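Local coordinates for butyryl-CoA dehydrogenase (Marinomonas mediterranea, PDB 6CXT), which belongs to the acyl-CoA dehydrogenase family of flavoproteins and binds flavin-adenine dinucleotide (FAD) in an assembly that holds further copies of itself, at residues Arg284-Ala295 with Ala326-Val337; Ser294-Ala302 with Ala315-Ile323. One frame throughout, in Å; residues are numbered along the deposited sequence.

In the fold
Both contacts join helix 279-306 to helix 313-338, two arms of one antiparallel hairpin whose surroundings change along its length. Contact 2 (294-302 with 315-323) lies nearer the hairpin's turn and is nested within the loop that contact 1 (284-295 with 326-337) closes; the two share S294 and A295, and their centres are 15 Å apart. The segment axes approach to 8.6 Å in contact 2 but to 10.1 Å in contact 1, where R284, R291 and D333 lie between the helices. Contact 1 alone touches a ligand, FAD, through R336 and V337; in contact 2 the V316 side chain is about 10 Å from FK4 at the nearest atoms. Both contacts also touch the second subunit.

Contact 1 of 2, residues Arg284-Ala295 with Ala326-Val337; sequences RIADMGVRLESA and AFVQSGIDSIRV. With FAD (flavin-adenine dinucleotide), chain D.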
loop_
_atom_site.group_PDB
_atom_site.type_symbol
_atom_site.label_atom_id
_atom_site.label_comp_id
_atom_site.label_asym_id
_atom_site.label_seq_id
_atom_site.Cartn_x
_atom_site.Cartn_y
_atom_site.Cartn_z
ATOM N N ARG B 284 2.474 12.828 4.312
ATOM C CA ARG B 284 3.516 11.741 4.510
ATOM C C ARG B 284 4.074 11.647 6.013
ATOM O O ARG B 284 4.071 10.633 6.738
ATOM C CB ARG B 284 4.695 11.955 3.556
ATOM C CG ARG B 284 5.743 10.860 3.544
ATOM C CD ARG B 284 6.668 10.928 2.322
ATOM N NE ARG B 284 6.062 10.651 1.031
ATOM C CZ ARG B 284 5.608 9.456 0.599
ATOM N NH1 ARG B 284 5.695 8.382 1.320
ATOM N NH2 ARG B 284 5.053 9.339 -0.600
ATOM N N ILE B 285 4.358 12.866 6.495
ATOM C CA ILE B 285 4.784 12.944 7.909
ATOM C C ILE B 285 3.662 12.558 8.873
ATOM O O ILE B 285 3.920 11.883 9.922
ATOM C CB ILE B 285 5.396 14.346 8.228
ATOM C CG1 ILE B 285 6.647 14.504 7.365
ATOM C CG2 ILE B 285 5.799 14.472 9.716
ATOM C CD1 ILE B 285 7.259 15.927 7.404
ATOM N N ALA B 286 2.431 12.966 8.560
ATOM C CA ALA B 286 1.310 12.593 9.403
ATOM C C ALA B 286 1.227 11.037 9.516
ATOM O O ALA B 286 1.055 10.490 10.584
ATOM C CB ALA B 286 0.005 13.122 8.824
ATOM N N ASP B 287 1.410 10.368 8.394
ATOM C CA ASP B 287 1.353 8.895 8.403
ATOM C C ASP B 287 2.532 8.287 9.140
ATOM O O ASP B 287 2.370 7.232 9.751
ATOM C CB ASP B 287 1.289 8.333 6.981
ATOM C CG ASP B 287 -0.056 8.534 6.303
ATOM O OD1 ASP B 287 -1.105 8.734 6.977
ATOM O OD2 ASP B 287 -0.062 8.543 5.026
ATOM N N MET B 288 3.712 8.915 9.117
ATOM C CA MET B 288 4.809 8.441 9.986
ATOM C C MET B 288 4.367 8.553 11.445
ATOM O O MET B 288 4.630 7.656 12.267
ATOM C CB MET B 288 6.079 9.295 9.766
ATOM C CG MET B 288 6.694 9.177 8.384
ATOM S SD MET B 288 8.033 10.401 8.128
ATOM C CE MET B 288 9.245 9.739 9.271
ATOM N N GLY B 289 3.688 9.651 11.793
ATOM C CA GLY B 289 3.241 9.821 13.204
ATOM C C GLY B 289 2.190 8.761 13.576
ATOM O O GLY B 289 2.212 8.182 14.676
ATOM N N VAL B 290 1.285 8.504 12.648
ATOM C CA VAL B 290 0.240 7.487 12.876
ATOM C C VAL B 290 0.877 6.082 13.098
ATOM O O VAL B 290 0.578 5.383 14.097
ATOM C CB VAL B 290 -0.759 7.441 11.713
ATOM C CG1 VAL B 290 -1.765 6.265 11.902
ATOM C CG2 VAL B 290 -1.500 8.806 11.595
ATOM N N ARG B 291 1.718 5.695 12.156
ATOM C CA ARG B 291 2.329 4.369 12.234
ATOM C C ARG B 291 3.206 4.231 13.495
ATOM O O ARG B 291 3.244 3.157 14.091
ATOM C CB ARG B 291 3.140 4.089 10.960
ATOM C CG ARG B 291 2.212 3.863 9.739
ATOM C CD ARG B 291 3.080 3.385 8.534
ATOM N NE ARG B 291 4.295 4.244 8.352
ATOM C CZ ARG B 291 4.454 5.191 7.408
ATOM N NH1 ARG B 291 3.475 5.457 6.555
ATOM N NH2 ARG B 291 5.606 5.890 7.361
ATOM N N LEU B 292 3.834 5.333 13.928
ATOM C CA LEU B 292 4.621 5.304 15.130
ATOM C C LEU B 292 3.761 5.182 16.399
ATOM O O LEU B 292 4.065 4.372 17.297
ATOM C CB LEU B 292 5.513 6.553 15.193
ATOM C CG LEU B 292 6.339 6.706 16.487
ATOM C CD1 LEU B 292 7.224 5.450 16.713
ATOM C CD2 LEU B 292 7.248 7.927 16.328
ATOM N N GLU B 293 2.688 5.974 16.501
ATOM C CA GLU B 293 1.796 5.818 17.681
ATOM C C GLU B 293 1.285 4.387 17.775
ATOM O O GLU B 293 1.291 3.778 18.851
ATOM C CB GLU B 293 0.608 6.812 17.685
ATOM C CG GLU B 293 -0.154 6.731 19.017
ATOM C CD GLU B 293 -1.548 7.367 18.968
ATOM O OE1 GLU B 293 -2.528 6.632 18.712
ATOM O OE2 GLU B 293 -1.660 8.607 19.152
ATOM N N SER B 294 0.850 3.868 16.632
ATOM C CA SER B 294 0.389 2.517 16.533
ATOM C C SER B 294 1.460 1.501 17.005
ATOM O O SER B 294 1.158 0.663 17.873
ATOM C CB SER B 294 0.057 2.237 15.075
ATOM O OG SER B 294 -0.235 0.845 14.893
ATOM N N ALA B 295 2.672 1.580 16.443
ATOM C CA ALA B 295 3.739 0.584 16.762
ATOM C C ALA B 295 4.101 0.653 18.259
ATOM O O ALA B 295 4.282 -0.405 18.917
ATOM C CB ALA B 295 4.963 0.835 15.892
ATOM N N ALA B 326 6.952 -0.597 10.159
ATOM C CA ALA B 326 6.878 0.874 10.281
ATOM C C ALA B 326 8.276 1.492 10.139
ATOM O O ALA B 326 8.431 2.554 9.554
ATOM C CB ALA B 326 6.202 1.286 11.594
ATOM N N PHE B 327 9.304 0.790 10.634
ATOM C CA PHE B 327 10.648 1.291 10.641
ATOM C C PHE B 327 11.183 1.342 9.211
ATOM O O PHE B 327 11.831 2.311 8.827
ATOM C CB PHE B 327 11.540 0.482 11.633
ATOM C CG PHE B 327 12.936 1.016 11.832
ATOM C CD1 PHE B 327 13.241 2.394 11.726
ATOM C CD2 PHE B 327 13.956 0.130 12.245
ATOM C CE1 PHE B 327 14.547 2.883 11.982
ATOM C CE2 PHE B 327 15.243 0.611 12.472
ATOM C CZ PHE B 327 15.543 1.984 12.337
ATOM N N VAL B 328 10.862 0.350 8.392
ATOM C CA VAL B 328 11.255 0.401 6.970
ATOM C C VAL B 328 10.558 1.621 6.289
ATOM O O VAL B 328 11.195 2.392 5.557
ATOM C CB VAL B 328 10.831 -0.937 6.246
ATOM C CG1 VAL B 328 10.911 -0.803 4.714
ATOM C CG2 VAL B 328 11.771 -2.087 6.689
ATOM N N GLN B 329 9.279 1.811 6.554
ATOM C CA GLN B 329 8.562 2.921 5.926
ATOM C C GLN B 329 9.133 4.264 6.413
ATOM O O GLN B 329 9.257 5.199 5.628
ATOM C CB GLN B 329 7.070 2.821 6.220
ATOM C CG GLN B 329 6.407 1.553 5.664
ATOM C CD GLN B 329 4.986 1.409 6.130
ATOM O OE1 GLN B 329 4.731 0.925 7.249
ATOM N NE2 GLN B 329 4.044 1.797 5.292
ATOM N N SER B 330 9.446 4.329 7.703
ATOM C CA SER B 330 10.039 5.530 8.301
ATOM C C SER B 330 11.389 5.886 7.615
ATOM O O SER B 330 11.652 7.046 7.247
ATOM C CB SER B 330 10.264 5.299 9.812
ATOM O OG SER B 330 10.809 6.508 10.398
ATOM N N GLY B 331 12.254 4.860 7.426
ATOM C CA GLY B 331 13.532 5.059 6.752
ATOM C C GLY B 331 13.327 5.585 5.318
ATOM O O GLY B 331 14.055 6.484 4.877
ATOM N N ILE B 332 12.393 5.007 4.574
ATOM C CA ILE B 332 12.165 5.469 3.232
ATOM C C ILE B 332 11.568 6.906 3.248
ATOM O O ILE B 332 12.032 7.802 2.531
ATOM C CB ILE B 332 11.208 4.519 2.487
ATOM C CG1 ILE B 332 11.913 3.141 2.254
ATOM C CG2 ILE B 332 10.747 5.135 1.149
ATOM C CD1 ILE B 332 10.855 2.065 1.984
ATOM N N ASP B 333 10.577 7.107 4.080
ATOM C CA ASP B 333 9.884 8.426 4.097
ATOM C C ASP B 333 10.844 9.582 4.572
ATOM O O ASP B 333 10.802 10.707 4.028
ATOM C CB ASP B 333 8.643 8.347 4.997
ATOM C CG ASP B 333 7.492 7.642 4.319
ATOM O OD1 ASP B 333 7.494 7.520 3.106
ATOM O OD2 ASP B 333 6.515 7.318 4.987
ATOM N N SER B 334 11.709 9.297 5.546
ATOM C CA SER B 334 12.727 10.263 5.984
ATOM C C SER B 334 13.616 10.690 4.814
ATOM O O SER B 334 13.946 11.876 4.662
ATOM C CB SER B 334 13.576 9.680 7.108
ATOM O OG SER B 334 12.768 9.543 8.254
ATOM N N ILE B 335 14.035 9.727 3.978
ATOM C CA ILE B 335 14.800 10.099 2.796
ATOM C C ILE B 335 13.951 10.961 1.867
ATOM O O ILE B 335 14.427 12.019 1.394
ATOM C CB ILE B 335 15.389 8.843 2.079
ATOM C CG1 ILE B 335 16.490 8.237 2.973
ATOM C CG2 ILE B 335 15.936 9.179 0.711
ATOM C CD1 ILE B 335 16.934 6.820 2.477
ATOM N N ARG B 336 12.748 10.550 1.582
ATOM C CA ARG B 336 11.900 11.327 0.734
ATOM C C ARG B 336 11.737 12.796 1.201
ATOM O O ARG B 336 11.820 13.674 0.430
ATOM C CB ARG B 336 10.541 10.665 0.601
ATOM C CG ARG B 336 10.498 9.326 -0.099
ATOM C CD ARG B 336 9.060 8.937 -0.249
ATOM N NE ARG B 336 8.765 7.592 -0.683
ATOM C CZ ARG B 336 8.748 7.185 -1.932
ATOM N NH1 ARG B 336 9.127 7.971 -2.892
ATOM N NH2 ARG B 336 8.396 5.962 -2.201
ATOM N N VAL B 337 11.531 12.975 2.481
ATOM C CA VAL B 337 11.257 14.282 3.086
ATOM C C VAL B 337 12.540 15.124 2.946
ATOM O O VAL B 337 12.461 16.327 2.639
ATOM C CB VAL B 337 10.863 14.182 4.593
ATOM C CG1 VAL B 337 10.952 15.553 5.326
ATOM C CG2 VAL B 337 9.481 13.567 4.760
HETATM P PA FAD D . 13.635 19.510 -1.859
HETATM O O1A FAD D . 13.257 20.124 -3.193
HETATM O O2A FAD D . 14.123 20.294 -0.653
HETATM O O5B FAD D . 12.416 18.524 -1.421
HETATM C C5B FAD D . 12.337 17.930 -0.104
HETATM C C4B FAD D . 10.949 17.259 -0.051
HETATM O O4B FAD D . 9.916 18.250 -0.285
HETATM C C3B FAD D . 10.811 16.195 -1.136
HETATM O O3B FAD D . 9.968 15.197 -0.545
HETATM C C2B FAD D . 9.996 16.927 -2.225
HETATM O O2B FAD D . 9.283 16.040 -3.123
HETATM C C1B FAD D . 9.089 17.862 -1.369
HETATM N N9A FAD D . 8.626 18.981 -2.217
HETATM C C8A FAD D . 9.360 20.029 -2.677
HETATM N N7A FAD D . 8.593 20.800 -3.527
HETATM C C5A FAD D . 7.363 20.221 -3.623
HETATM C C6A FAD D . 6.076 20.489 -4.317
HETATM N N6A FAD D . 5.919 21.565 -5.167
HETATM N N1A FAD D . 5.056 19.602 -4.111
HETATM C C2A FAD D . 5.164 18.496 -3.299
HETATM N N3A FAD D . 6.306 18.223 -2.627
HETATM C C4A FAD D . 7.406 19.016 -2.750
HETATM N N1 FAD D . 20.876 17.953 -9.540
HETATM C C2 FAD D . 21.542 18.490 -10.625
HETATM O O2 FAD D . 21.332 19.713 -10.854
HETATM N N3 FAD D . 22.396 17.781 -11.418
HETATM C C4 FAD D . 22.690 16.494 -11.143
HETATM O O4 FAD D . 23.470 15.875 -11.867
HETATM C C4X FAD D . 22.017 15.839 -9.969
HETATM N N5 FAD D . 22.268 14.564 -9.595
HETATM C C5X FAD D . 21.710 13.992 -8.491
HETATM C C6 FAD D . 22.050 12.647 -8.184
HETATM C C7 FAD D . 21.499 12.045 -7.034
HETATM C C7M FAD D . 21.896 10.630 -6.694
HETATM C C8 FAD D . 20.576 12.797 -6.167
HETATM C C8M FAD D . 19.977 12.156 -4.959
HETATM C C9 FAD D . 20.208 14.122 -6.484
HETATM C C9A FAD D . 20.756 14.733 -7.635
HETATM N N10 FAD D . 20.449 16.085 -7.992
HETATM C C10 FAD D . 21.078 16.652 -9.155
HETATM C "C1'" FAD D . 19.552 16.903 -7.188
HETATM C "C2'" FAD D . 18.096 16.432 -7.418
HETATM O "O2'" FAD D . 17.578 16.770 -8.716
HETATM C "C3'" FAD D . 17.244 16.944 -6.269
HETATM O "O3'" FAD D . 17.702 16.257 -5.086
HETATM C "C4'" FAD D . 15.714 16.905 -6.424
HETATM O "O4'" FAD D . 15.287 17.845 -7.462
HETATM C "C5'" FAD D . 15.012 17.282 -5.112
HETATM O "O5'" FAD D . 15.575 18.514 -4.646
HETATM P P FAD D . 16.048 18.620 -3.149
HETATM O O1P FAD D . 16.551 20.040 -2.869
HETATM O O2P FAD D . 17.019 17.522 -2.760
HETATM O O3P FAD D . 14.760 18.410 -2.215
HETATM O O HOH W 1 4.242 8.188 5.269
HETATM O O HOH W 2 6.683 4.583 9.675
#
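D333 offers one carboxylate oxygen to each of two arginines, R284 and R291, and so ties helix 313-338 to its antiparallel neighbour, helix 279-306. In the conformer of R284 described here, one of two, its NH1 donates to D333 OD1 over 2.7 Å from above the carboxylate plane, with an N-H...O angle of only 135°. The bond from R291 NH2 to D333 OD2, 2.9 Å long, is straighter at 153° and arrives on the anti side. A bend at chi3 (-48°) folds the R291 chain back beside its own helix, where its guanidinium lies between D287 O over one face and Q329 CB over the other. In that same R284 conformer R336 CD sits over the centre of the guanidinium, while the charged end of R336 forms a salt bridge with E325 of the third subunit.

The tightly packed flank is largely apolar and turned to helix 248-267. There M288 runs past D333 in the opposite direction, SD 3.8 Å from D333 CB, and its CE lies near S330 OG, which is hydrogen-bonded to D257. I285 CG1 and V337 CG2 meet at 4.0 Å as their side chains cross. The arginine flank is looser and partly exposed: one water joins R284 O, R291 NH1 and D333 OD2, and another accepts from R291 NE and donates to A326 O.

Beyond the network, FAD O3B donates to R336 O at 2.6 Å, which puts the cofactor at the end of this contact. Gripped by two arginines, the buried carboxylate of D333 is probably kept ionised and probably offsets part of the positive charge between the helices.

Contact 2 of 2, residues Ser294-Ala302 with Ala315-Ile323; sequences SARLMLYYA and AVAMSKLAI
A302 and A315 meet near the turn of an antiparallel alpha-alpha hairpin, two successive helices of the helical C-terminal domain of the acyl-CoA dehydrogenase fold. The segments 294-302 and 315-323 run at 153° to one another with axes 8.6 Å apart, and no hydrogen bond crosses between them.

Contacts of small residues come first. A302 CB lies 3.6 Å from A315 O, so a methyl group rests directly on the backbone of the opposite helix, and it also touches V316 CG2 and S319 CB. Half-way along, S319 CB approaches M298 O to 3.7 Å. The small A302, A315 and S319 probably allow this close spacing, in which A302 CA and A315 CA are 4.9 Å apart.

M298 carries one flank, with M318 contributing its CB. M298 leaves its helix with CG anti to the carbonyl carbon and bends at chi3 (75°), which places SD against A322 CB at 3.6 Å and turns CE in to M318 CB at 3.7 Å. The two methionine side chains cross at about a right angle, and E293 of the second subunit packs on both.

Branched aliphatic groups occupy another part of the interface. I323 lies over two residues one helical turn apart: its CG1 is 3.9 Å from A295 CB, and its CD1 meets L299 CB. Both I323 and L299 also pack on helix 248-267, so they join the hairpin to a third helix.

The aromatic contribution comes from Y301, whose ring meets F3 of the second subunit edge-to-face. Within the hairpin, the same ring is met obliquely by the methyl of A315, with Y301 CE2 3.9 Å from A315 CB.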
loop_
_atom_site.group_PDB
_atom_site.type_symbol
_atom_site.label_atom_id
_atom_site.label_comp_id
_atom_site.label_asym_id
_atom_site.label_seq_id
_atom_site.Cartn_x
_atom_site.Cartn_y
_atom_site.Cartn_z
ATOM N N SER B 294 0.850 3.868 16.632
ATOM C CA SER B 294 0.389 2.517 16.533
ATOM C C SER B 294 1.460 1.501 17.005
ATOM O O SER B 294 1.158 0.663 17.873
ATOM C CB SER B 294 0.057 2.237 15.075
ATOM O OG SER B 294 -0.235 0.845 14.893
ATOM N N ALA B 295 2.672 1.580 16.443
ATOM C CA ALA B 295 3.739 0.584 16.762
ATOM C C ALA B 295 4.101 0.653 18.259
ATOM O O ALA B 295 4.282 -0.405 18.917
ATOM C CB ALA B 295 4.963 0.835 15.892
ATOM N N ARG B 296 4.170 1.880 18.804
ATOM C CA ARG B 296 4.497 2.108 20.225
ATOM C C ARG B 296 3.429 1.495 21.133
ATOM O O ARG B 296 3.755 0.853 22.131
ATOM C CB ARG B 296 4.669 3.608 20.519
ATOM C CG ARG B 296 4.982 3.882 21.970
ATOM C CD ARG B 296 5.170 5.350 22.265
ATOM N NE ARG B 296 6.360 5.900 21.621
ATOM C CZ ARG B 296 6.345 6.894 20.749
ATOM N NH1 ARG B 296 5.191 7.459 20.372
ATOM N NH2 ARG B 296 7.481 7.371 20.281
ATOM N N LEU B 297 2.155 1.742 20.834
ATOM C CA LEU B 297 1.070 1.151 21.623
ATOM C C LEU B 297 1.112 -0.395 21.551
ATOM O O LEU B 297 0.790 -1.052 22.525
ATOM C CB LEU B 297 -0.301 1.629 21.095
ATOM C CG LEU B 297 -0.558 3.149 21.448
ATOM C CD1 LEU B 297 -1.798 3.711 20.735
ATOM C CD2 LEU B 297 -0.708 3.355 22.968
ATOM N N MET B 298 1.382 -0.948 20.361
ATOM C CA MET B 298 1.482 -2.382 20.184
ATOM C C MET B 298 2.608 -2.971 21.005
ATOM O O MET B 298 2.430 -4.048 21.549
ATOM C CB MET B 298 1.638 -2.744 18.689
ATOM C CG MET B 298 0.320 -2.356 18.029
ATOM S SD MET B 298 0.419 -2.659 16.267
ATOM C CE MET B 298 0.279 -4.432 16.202
ATOM N N LEU B 299 3.718 -2.236 21.101
ATOM C CA LEU B 299 4.860 -2.642 21.941
ATOM C C LEU B 299 4.443 -2.663 23.417
ATOM O O LEU B 299 4.695 -3.646 24.126
ATOM C CB LEU B 299 5.996 -1.616 21.686
ATOM C CG LEU B 299 7.210 -1.671 22.634
ATOM C CD1 LEU B 299 7.953 -3.017 22.472
ATOM C CD2 LEU B 299 8.117 -0.430 22.492
ATOM N N TYR B 300 3.835 -1.561 23.864
ATOM C CA TYR B 300 3.389 -1.422 25.272
ATOM C C TYR B 300 2.402 -2.536 25.626
ATOM O O TYR B 300 2.529 -3.186 26.658
ATOM C CB TYR B 300 2.787 -0.045 25.551
ATOM C CG TYR B 300 3.773 1.107 25.468
ATOM C CD1 TYR B 300 5.182 0.873 25.328
ATOM C CD2 TYR B 300 3.307 2.432 25.475
ATOM C CE1 TYR B 300 6.058 1.934 25.253
ATOM C CE2 TYR B 300 4.191 3.519 25.411
ATOM C CZ TYR B 300 5.562 3.251 25.272
ATOM O OH TYR B 300 6.429 4.298 25.193
ATOM N N TYR B 301 1.467 -2.804 24.709
ATOM C CA TYR B 301 0.521 -3.856 24.906
ATOM C C TYR B 301 1.206 -5.232 24.984
ATOM O O TYR B 301 0.875 -6.018 25.912
ATOM C CB TYR B 301 -0.571 -3.825 23.848
ATOM C CG TYR B 301 -1.554 -4.938 24.023
ATOM C CD1 TYR B 301 -2.382 -5.001 25.174
ATOM C CD2 TYR B 301 -1.656 -5.970 23.070
ATOM C CE1 TYR B 301 -3.298 -6.045 25.343
ATOM C CE2 TYR B 301 -2.582 -7.021 23.241
ATOM C CZ TYR B 301 -3.399 -7.027 24.369
ATOM O OH TYR B 301 -4.276 -8.079 24.522
ATOM N N ALA B 302 2.151 -5.533 24.066
ATOM C CA ALA B 302 2.846 -6.815 24.073
ATOM C C ALA B 302 3.640 -6.938 25.383
ATOM O O ALA B 302 3.588 -8.019 25.992
ATOM C CB ALA B 302 3.829 -6.943 22.898
ATOM N N ALA B 315 0.421 -11.083 20.468
ATOM C CA ALA B 315 0.704 -9.671 20.669
ATOM C C ALA B 315 2.156 -9.347 20.357
ATOM O O ALA B 315 2.461 -8.250 19.827
ATOM C CB ALA B 315 0.392 -9.233 22.091
ATOM N N VAL B 316 3.065 -10.256 20.744
ATOM C CA VAL B 316 4.500 -10.031 20.484
ATOM C C VAL B 316 4.814 -10.109 18.994
ATOM O O VAL B 316 5.562 -9.270 18.439
ATOM C CB VAL B 316 5.391 -11.000 21.344
ATOM C CG1 VAL B 316 6.845 -10.994 20.834
ATOM C CG2 VAL B 316 5.365 -10.550 22.798
ATOM N N ALA B 317 4.258 -11.101 18.322
ATOM C CA ALA B 317 4.499 -11.199 16.905
ATOM C C ALA B 317 3.876 -9.953 16.168
ATOM O O ALA B 317 4.488 -9.448 15.219
ATOM C CB ALA B 317 3.890 -12.482 16.349
ATOM N N MET B 318 2.671 -9.518 16.570
ATOM C CA MET B 318 2.089 -8.326 15.940
ATOM C C MET B 318 2.987 -7.100 16.163
ATOM O O MET B 318 3.172 -6.292 15.241
ATOM C CB MET B 318 0.676 -8.062 16.485
ATOM C CG MET B 318 -0.323 -9.121 16.014
ATOM S SD MET B 318 -1.968 -8.536 16.516
ATOM C CE MET B 318 -2.921 -9.740 15.575
ATOM N N SER B 319 3.530 -6.942 17.357
ATOM C CA SER B 319 4.365 -5.808 17.675
ATOM C C SER B 319 5.640 -5.814 16.885
ATOM O O SER B 319 6.047 -4.766 16.299
ATOM C CB SER B 319 4.655 -5.816 19.165
ATOM O OG SER B 319 5.516 -4.772 19.540
ATOM N N LYS B 320 6.297 -6.997 16.839
ATOM C CA LYS B 320 7.573 -7.146 16.088
ATOM C C LYS B 320 7.306 -6.747 14.613
ATOM O O LYS B 320 8.085 -5.998 13.974
ATOM C CB LYS B 320 8.032 -8.638 16.122
ATOM C CG LYS B 320 9.463 -8.875 15.643
ATOM C CD LYS B 320 9.667 -8.816 14.131
ATOM C CE LYS B 320 10.967 -9.500 13.738
ATOM N NZ LYS B 320 11.315 -9.460 12.270
ATOM N N LEU B 321 6.238 -7.319 14.057
ATOM C CA LEU B 321 5.878 -7.056 12.648
ATOM C C LEU B 321 5.589 -5.548 12.449
ATOM O O LEU B 321 6.139 -4.941 11.543
ATOM C CB LEU B 321 4.638 -7.887 12.282
ATOM C CG LEU B 321 4.071 -7.729 10.870
ATOM C CD1 LEU B 321 5.134 -8.159 9.868
ATOM C CD2 LEU B 321 2.754 -8.560 10.753
ATOM N N ALA B 322 4.727 -4.986 13.271
ATOM C CA ALA B 322 4.296 -3.598 13.062
ATOM C C ALA B 322 5.504 -2.664 13.229
ATOM O O ALA B 322 5.648 -1.713 12.439
ATOM C CB ALA B 322 3.198 -3.227 14.043
ATOM N N ILE B 323 6.345 -2.898 14.257
ATOM C CA ILE B 323 7.493 -2.012 14.505
ATOM C C ILE B 323 8.471 -2.080 13.328
ATOM O O ILE B 323 8.933 -1.025 12.814
ATOM C CB ILE B 323 8.231 -2.382 15.836
ATOM C CG1 ILE B 323 7.331 -2.010 17.026
ATOM C CG2 ILE B 323 9.593 -1.641 15.946
ATOM C CD1 ILE B 323 7.790 -2.639 18.344
#